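Beta-xylosidase (PDB 4MLG) probably hydrolyses xylo-oligosaccharides, releasing xylose from their non-reducing ends, as a calcium-containing beta-propeller glycosidase of family 43. Local coordinates at residues Glu146-Gln160 against Leu181-Phe195. Sequence-based numbering, arbitrary orientation.
Sequences EYYMYFGGLWGGQLQ and LCPKVVRLREDMLEF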
loop_
_atom_site.group_PDB
_atom_site.type_symbol
_atom_site.label_atom_id
_atom_site.label_comp_id
_atom_site.label_asym_id
_atom_site.label_seq_id
_atom_site.Cartn_x
_atom_site.Cartn_y
_atom_site.Cartn_z
ATOM N N GLU A 146 6.024 27.220 2.933
ATOM C CA GLU A 146 5.545 25.847 2.811
ATOM C C GLU A 146 6.574 24.844 3.324
ATOM O O GLU A 146 7.741 25.182 3.525
ATOM C CB GLU A 146 5.191 25.533 1.355
ATOM C CG GLU A 146 4.192 26.496 0.726
ATOM C CD GLU A 146 2.791 26.355 1.292
ATOM O OE1 GLU A 146 2.501 25.328 1.943
ATOM O OE2 GLU A 146 1.974 27.276 1.081
ATOM N N TYR A 147 6.131 23.608 3.537
ATOM C CA TYR A 147 7.016 22.534 3.976
ATOM C C TYR A 147 7.050 21.424 2.931
ATOM O O TYR A 147 6.006 20.914 2.525
ATOM C CB TYR A 147 6.559 21.977 5.327
ATOM C CG TYR A 147 6.879 22.862 6.513
ATOM C CD1 TYR A 147 7.751 22.436 7.507
ATOM C CD2 TYR A 147 6.311 24.125 6.638
ATOM C CE1 TYR A 147 8.047 23.240 8.593
ATOM C CE2 TYR A 147 6.603 24.937 7.719
ATOM C CZ TYR A 147 7.470 24.489 8.694
ATOM O OH TYR A 147 7.760 25.295 9.770
ATOM N N TYR A 148 8.251 21.055 2.499
ATOM C CA TYR A 148 8.412 20.062 1.440
ATOM C C TYR A 148 9.048 18.771 1.953
ATOM O O TYR A 148 9.946 18.803 2.796
ATOM C CB TYR A 148 9.248 20.640 0.295
ATOM C CG TYR A 148 8.645 21.870 -0.351
ATOM C CD1 TYR A 148 7.826 21.762 -1.466
ATOM C CD2 TYR A 148 8.895 23.141 0.154
ATOM C CE1 TYR A 148 7.272 22.881 -2.059
ATOM C CE2 TYR A 148 8.344 24.265 -0.433
ATOM C CZ TYR A 148 7.536 24.130 -1.539
ATOM O OH TYR A 148 6.988 25.249 -2.126
ATOM N N MET A 149 8.575 17.637 1.443
ATOM C CA MET A 149 9.159 16.341 1.774
ATOM C C MET A 149 9.979 15.799 0.611
ATOM O O MET A 149 9.507 15.757 -0.524
ATOM C CB MET A 149 8.081 15.320 2.154
ATOM C CG MET A 149 8.617 13.892 2.275
ATOM S SD MET A 149 7.361 12.616 2.511
ATOM C CE MET A 149 6.858 12.939 4.197
ATOM N N TYR A 150 11.206 15.385 0.902
ATOM C CA TYR A 150 12.044 14.721 -0.086
ATOM C C TYR A 150 12.270 13.283 0.354
ATOM O O TYR A 150 12.802 13.037 1.436
ATOM C CB TYR A 150 13.379 15.450 -0.246
ATOM C CG TYR A 150 13.227 16.892 -0.670
ATOM C CD1 TYR A 150 13.242 17.247 -2.014
ATOM C CD2 TYR A 150 13.058 17.899 0.271
ATOM C CE1 TYR A 150 13.097 18.562 -2.405
ATOM C CE2 TYR A 150 12.911 19.217 -0.111
ATOM C CZ TYR A 150 12.931 19.543 -1.450
ATOM O OH TYR A 150 12.785 20.856 -1.830
ATOM N N PHE A 151 11.856 12.335 -0.479
ATOM C CA PHE A 151 11.993 10.926 -0.133
ATOM C C PHE A 151 12.445 10.085 -1.320
ATOM O O PHE A 151 12.579 10.590 -2.438
ATOM C CB PHE A 151 10.683 10.377 0.440
ATOM C CG PHE A 151 9.555 10.328 -0.553
ATOM C CD1 PHE A 151 9.288 9.169 -1.267
ATOM C CD2 PHE A 151 8.752 11.436 -0.764
ATOM C CE1 PHE A 151 8.248 9.120 -2.177
ATOM C CE2 PHE A 151 7.710 11.393 -1.672
ATOM C CZ PHE A 151 7.458 10.234 -2.378
ATOM N N GLY A 152 12.676 8.800 -1.065
ATOM C CA GLY A 152 13.141 7.879 -2.084
ATOM C C GLY A 152 14.332 7.067 -1.611
ATOM O O GLY A 152 15.098 7.510 -0.753
ATOM N N GLY A 153 14.486 5.872 -2.173
ATOM C CA GLY A 153 15.597 5.001 -1.835
ATOM C C GLY A 153 15.620 3.751 -2.693
ATOM O O GLY A 153 14.630 3.028 -2.770
ATOM N N LEU A 154 16.754 3.490 -3.338
ATOM C CA LEU A 154 16.880 2.341 -4.232
ATOM C C LEU A 154 16.882 1.000 -3.507
ATOM O O LEU A 154 17.102 0.932 -2.297
ATOM C CB LEU A 154 18.145 2.457 -5.088
ATOM C CG LEU A 154 18.134 3.517 -6.188
ATOM C CD1 LEU A 154 19.388 3.413 -7.046
ATOM C CD2 LEU A 154 16.879 3.388 -7.039
ATOM N N TRP A 155 16.624 -0.060 -4.271
ATOM C CA TRP A 155 16.735 -1.440 -3.799
ATOM C C TRP A 155 15.787 -1.765 -2.643
ATOM O O TRP A 155 14.602 -2.017 -2.857
ATOM C CB TRP A 155 18.187 -1.771 -3.432
ATOM C CG TRP A 155 19.149 -1.619 -4.581
ATOM C CD1 TRP A 155 18.848 -1.265 -5.866
ATOM C CD2 TRP A 155 20.568 -1.819 -4.544
ATOM N NE1 TRP A 155 19.991 -1.231 -6.628
ATOM C CE2 TRP A 155 21.060 -1.568 -5.841
ATOM C CE3 TRP A 155 21.470 -2.186 -3.541
ATOM C CZ2 TRP A 155 22.414 -1.672 -6.161
ATOM C CZ3 TRP A 155 22.815 -2.289 -3.860
ATOM C CH2 TRP A 155 23.272 -2.033 -5.159
ATOM N N GLY A 156 16.316 -1.759 -1.424
ATOM C CA GLY A 156 15.523 -2.061 -0.245
ATOM C C GLY A 156 14.465 -1.010 0.027
ATOM O O GLY A 156 13.494 -1.262 0.743
ATOM N N GLY A 157 14.653 0.171 -0.556
ATOM C CA GLY A 157 13.727 1.273 -0.371
ATOM C C GLY A 157 12.518 1.210 -1.286
ATOM O O GLY A 157 11.619 2.045 -1.191
ATOM N N GLN A 158 12.513 0.227 -2.182
ATOM C CA GLN A 158 11.363 -0.061 -3.041
ATOM C C GLN A 158 11.000 1.067 -4.006
ATOM O O GLN A 158 9.903 1.074 -4.563
ATOM C CB GLN A 158 10.138 -0.441 -2.196
ATOM C CG GLN A 158 10.373 -1.601 -1.244
ATOM C CD GLN A 158 9.225 -1.798 -0.273
ATOM O OE1 GLN A 158 8.299 -0.988 -0.216
ATOM N NE2 GLN A 158 9.280 -2.878 0.497
ATOM N N LEU A 159 11.918 2.007 -4.212
ATOM C CA LEU A 159 11.662 3.139 -5.099
ATOM C C LEU A 159 11.501 2.690 -6.548
ATOM O O LEU A 159 10.796 3.328 -7.329
ATOM C CB LEU A 159 12.784 4.175 -4.988
ATOM C CG LEU A 159 12.646 5.481 -5.774
ATOM C CD1 LEU A 159 11.451 6.286 -5.289
ATOM C CD2 LEU A 159 13.924 6.302 -5.672
ATOM N N GLN A 160 12.151 1.585 -6.902
ATOM C CA GLN A 160 12.096 1.072 -8.267
ATOM C C GLN A 160 10.777 0.367 -8.574
ATOM O O GLN A 160 10.475 0.082 -9.733
ATOM C CB GLN A 160 13.279 0.141 -8.558
ATOM C CG GLN A 160 13.341 -1.111 -7.696
ATOM C CD GLN A 160 13.890 -0.844 -6.309
ATOM O OE1 GLN A 160 14.352 0.258 -6.014
ATOM N NE2 GLN A 160 13.842 -1.854 -5.448
ATOM N N LEU A 181 16.765 6.709 -11.750
ATOM C CA LEU A 181 15.597 7.136 -10.991
ATOM C C LEU A 181 15.918 8.382 -10.175
ATOM O O LEU A 181 17.022 8.527 -9.651
ATOM C CB LEU A 181 15.107 6.017 -10.071
ATOM C CG LEU A 181 14.465 4.808 -10.751
ATOM C CD1 LEU A 181 13.957 3.826 -9.712
ATOM C CD2 LEU A 181 13.336 5.251 -11.665
ATOM N N CYS A 182 14.947 9.281 -10.076
ATOM C CA CYS A 182 15.124 10.519 -9.331
ATOM C C CYS A 182 14.506 10.394 -7.948
ATOM O O CYS A 182 13.557 9.633 -7.757
ATOM C CB CYS A 182 14.469 11.684 -10.077
ATOM S SG CYS A 182 14.985 11.874 -11.797
ATOM N N PRO A 183 15.045 11.140 -6.972
ATOM C CA PRO A 183 14.372 11.245 -5.675
ATOM C C PRO A 183 13.059 12.002 -5.849
ATOM O O PRO A 183 12.892 12.706 -6.844
ATOM C CB PRO A 183 15.358 12.063 -4.835
ATOM C CG PRO A 183 16.163 12.825 -5.830
ATOM C CD PRO A 183 16.300 11.911 -7.008
ATOM N N LYS A 184 12.138 11.856 -4.905
ATOM C CA LYS A 184 10.824 12.468 -5.045
ATOM C C LYS A 184 10.655 13.684 -4.146
ATOM O O LYS A 184 11.223 13.750 -3.057
ATOM C CB LYS A 184 9.726 11.444 -4.757
ATOM C CG LYS A 184 9.682 10.290 -5.745
ATOM C CD LYS A 184 9.376 10.788 -7.147
ATOM C CE LYS A 184 9.361 9.649 -8.151
ATOM N NZ LYS A 184 9.030 10.132 -9.520
ATOM N N VAL A 185 9.868 14.646 -4.619
ATOM C CA VAL A 185 9.558 15.847 -3.854
ATOM C C VAL A 185 8.047 16.068 -3.837
ATOM O O VAL A 185 7.376 15.906 -4.857
ATOM C CB VAL A 185 10.273 17.089 -4.435
ATOM C CG1 VAL A 185 10.038 17.195 -5.936
ATOM C CG2 VAL A 185 9.822 18.356 -3.724
ATOM N N VAL A 186 7.509 16.415 -2.673
ATOM C CA VAL A 186 6.082 16.676 -2.548
ATOM C C VAL A 186 5.813 17.736 -1.480
ATOM O O VAL A 186 6.454 17.750 -0.428
ATOM C CB VAL A 186 5.287 15.376 -2.256
ATOM C CG1 VAL A 186 5.739 14.745 -0.947
ATOM C CG2 VAL A 186 3.789 15.649 -2.242
ATOM N N ARG A 187 4.883 18.641 -1.769
ATOM C CA ARG A 187 4.517 19.680 -0.817
ATOM C C ARG A 187 3.479 19.157 0.170
ATOM O O ARG A 187 2.496 18.528 -0.224
ATOM C CB ARG A 187 3.990 20.921 -1.542
ATOM C CG ARG A 187 3.623 22.075 -0.617
ATOM C CD ARG A 187 3.187 23.312 -1.395
ATOM N NE ARG A 187 1.997 23.070 -2.207
ATOM C CZ ARG A 187 0.751 23.253 -1.783
ATOM N NH1 ARG A 187 0.523 23.681 -0.548
ATOM N NH2 ARG A 187 -0.270 23.008 -2.593
ATOM N N LEU A 188 3.708 19.411 1.454
ATOM C CA LEU A 188 2.772 19.007 2.494
ATOM C C LEU A 188 1.747 20.107 2.744
ATOM O O LEU A 188 2.072 21.293 2.677
ATOM C CB LEU A 188 3.519 18.694 3.791
ATOM C CG LEU A 188 4.457 17.488 3.774
ATOM C CD1 LEU A 188 5.329 17.474 5.017
ATOM C CD2 LEU A 188 3.657 16.199 3.667
ATOM N N ARG A 189 0.509 19.715 3.026
ATOM C CA ARG A 189 -0.521 20.685 3.379
ATOM C C ARG A 189 -0.302 21.164 4.813
ATOM O O ARG A 189 0.519 20.604 5.539
ATOM C CB ARG A 189 -1.923 20.102 3.187
ATOM C CG ARG A 189 -2.201 18.843 3.983
ATOM C CD ARG A 189 -3.618 18.339 3.741
ATOM N NE ARG A 189 -4.091 17.494 4.833
ATOM C CZ ARG A 189 -5.173 16.724 4.775
ATOM N NH1 ARG A 189 -5.901 16.680 3.668
ATOM N NH2 ARG A 189 -5.523 15.992 5.824
ATOM N N GLU A 190 -1.040 22.193 5.217
ATOM C CA GLU A 190 -0.739 22.914 6.454
ATOM C C GLU A 190 -0.844 22.087 7.739
ATOM O O GLU A 190 -0.086 22.308 8.683
ATOM C CB GLU A 190 -1.589 24.183 6.561
ATOM C CG GLU A 190 -1.037 25.207 7.543
ATOM C CD GLU A 190 -1.604 26.595 7.320
ATOM O OE1 GLU A 190 -2.631 26.714 6.620
ATOM O OE2 GLU A 190 -1.018 27.568 7.841
ATOM N N ASP A 191 -1.771 21.135 7.780
ATOM C CA ASP A 191 -1.938 20.315 8.979
ATOM C C ASP A 191 -0.852 19.243 9.090
ATOM O O ASP A 191 -0.780 18.520 10.083
ATOM C CB ASP A 191 -3.341 19.698 9.047
ATOM C CG ASP A 191 -3.568 18.632 7.992
ATOM O OD1 ASP A 191 -2.828 18.613 6.990
ATOM O OD2 ASP A 191 -4.496 17.814 8.164
ATOM N N MET A 192 -0.025 19.150 8.051
ATOM C CA MET A 192 1.154 18.283 8.040
ATOM C C MET A 192 0.832 16.799 8.201
ATOM O O MET A 192 1.679 16.021 8.637
ATOM C CB MET A 192 2.156 18.726 9.113
ATOM C CG MET A 192 2.635 20.159 8.955
ATOM S SD MET A 192 3.665 20.399 7.496
ATOM C CE MET A 192 5.213 19.686 8.046
ATOM N N LEU A 193 -0.386 16.407 7.840
ATOM C CA LEU A 193 -0.806 15.016 7.975
ATOM C C LEU A 193 -0.870 14.307 6.626
ATOM O O LEU A 193 -0.761 13.083 6.553
ATOM C CB LEU A 193 -2.163 14.929 8.674
ATOM C CG LEU A 193 -2.248 15.535 10.075
ATOM C CD1 LEU A 193 -3.626 15.305 10.676
ATOM C CD2 LEU A 193 -1.162 14.965 10.975
ATOM N N GLU A 194 -1.056 15.079 5.559
ATOM C CA GLU A 194 -1.168 14.512 4.219
ATOM C C GLU A 194 -0.410 15.338 3.191
ATOM O O GLU A 194 0.033 16.451 3.478
ATOM C CB GLU A 194 -2.638 14.400 3.798
ATOM C CG GLU A 194 -3.479 13.469 4.658
ATOM C CD GLU A 194 -3.070 12.013 4.531
ATOM O OE1 GLU A 194 -2.366 11.668 3.558
ATOM O OE2 GLU A 194 -3.456 11.211 5.407
ATOM N N PHE A 195 -0.264 14.783 1.991
ATOM C CA PHE A 195 0.342 15.503 0.878
ATOM C C PHE A 195 -0.637 16.550 0.361
ATOM O O PHE A 195 -1.849 16.345 0.400
ATOM C CB PHE A 195 0.715 14.539 -0.252
ATOM C CG PHE A 195 1.787 13.549 0.113
ATOM C CD1 PHE A 195 2.632 13.777 1.191
ATOM C CD2 PHE A 195 1.954 12.388 -0.627
ATOM C CE1 PHE A 195 3.622 12.862 1.526
ATOM C CE2 PHE A 195 2.940 11.471 -0.299
ATOM C CZ PHE A 195 3.775 11.707 0.779
#
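Within one blade of the family 43 beta-propeller, strand 147-151 pairs antiparallel with strand 184-188 and lies between it and strand 138-141. Met149 and Val186 form a hydrogen-bonded pair, Met149 N to Val186 O 2.8 Å and nearly straight; Phe151 and Lys184 form the next, Lys184 N to Phe151 O 2.8 Å. On the face bearing these side chains, Lys184 CB sits over the Phe151 ring in a CH-pi contact, 3.7 Å from its centroid, while Val186 CG1 meets the ring edge. Phe151 CG stands between its own backbone N and carbonyl carbon (chi1 67°), which turns the ring toward the neighbouring strand, one face against Lys184 CB. With an alanine here, a gap would probably open against Lys184 CB and Val186 CG1, leaving the lysine stem freer to turn away from its salt bridge with Asp201. Farther along, Met149 SD makes an oblique Met-aromatic contact with Phe195, 3.9 Å from its CE1, and Met192 CE touches Tyr147 CD1, its sulfur oblique to that ring in a second such contact. The other face carries Tyr148, whose CE1 rests against Arg187 CB and whose hydroxyl bonds to Asp144, and Tyr150, whose hydroxyl bonds to Pro254 O. The Tyr150 ring lies alongside Val185, its CE1 3.5 Å from Val185 CG2.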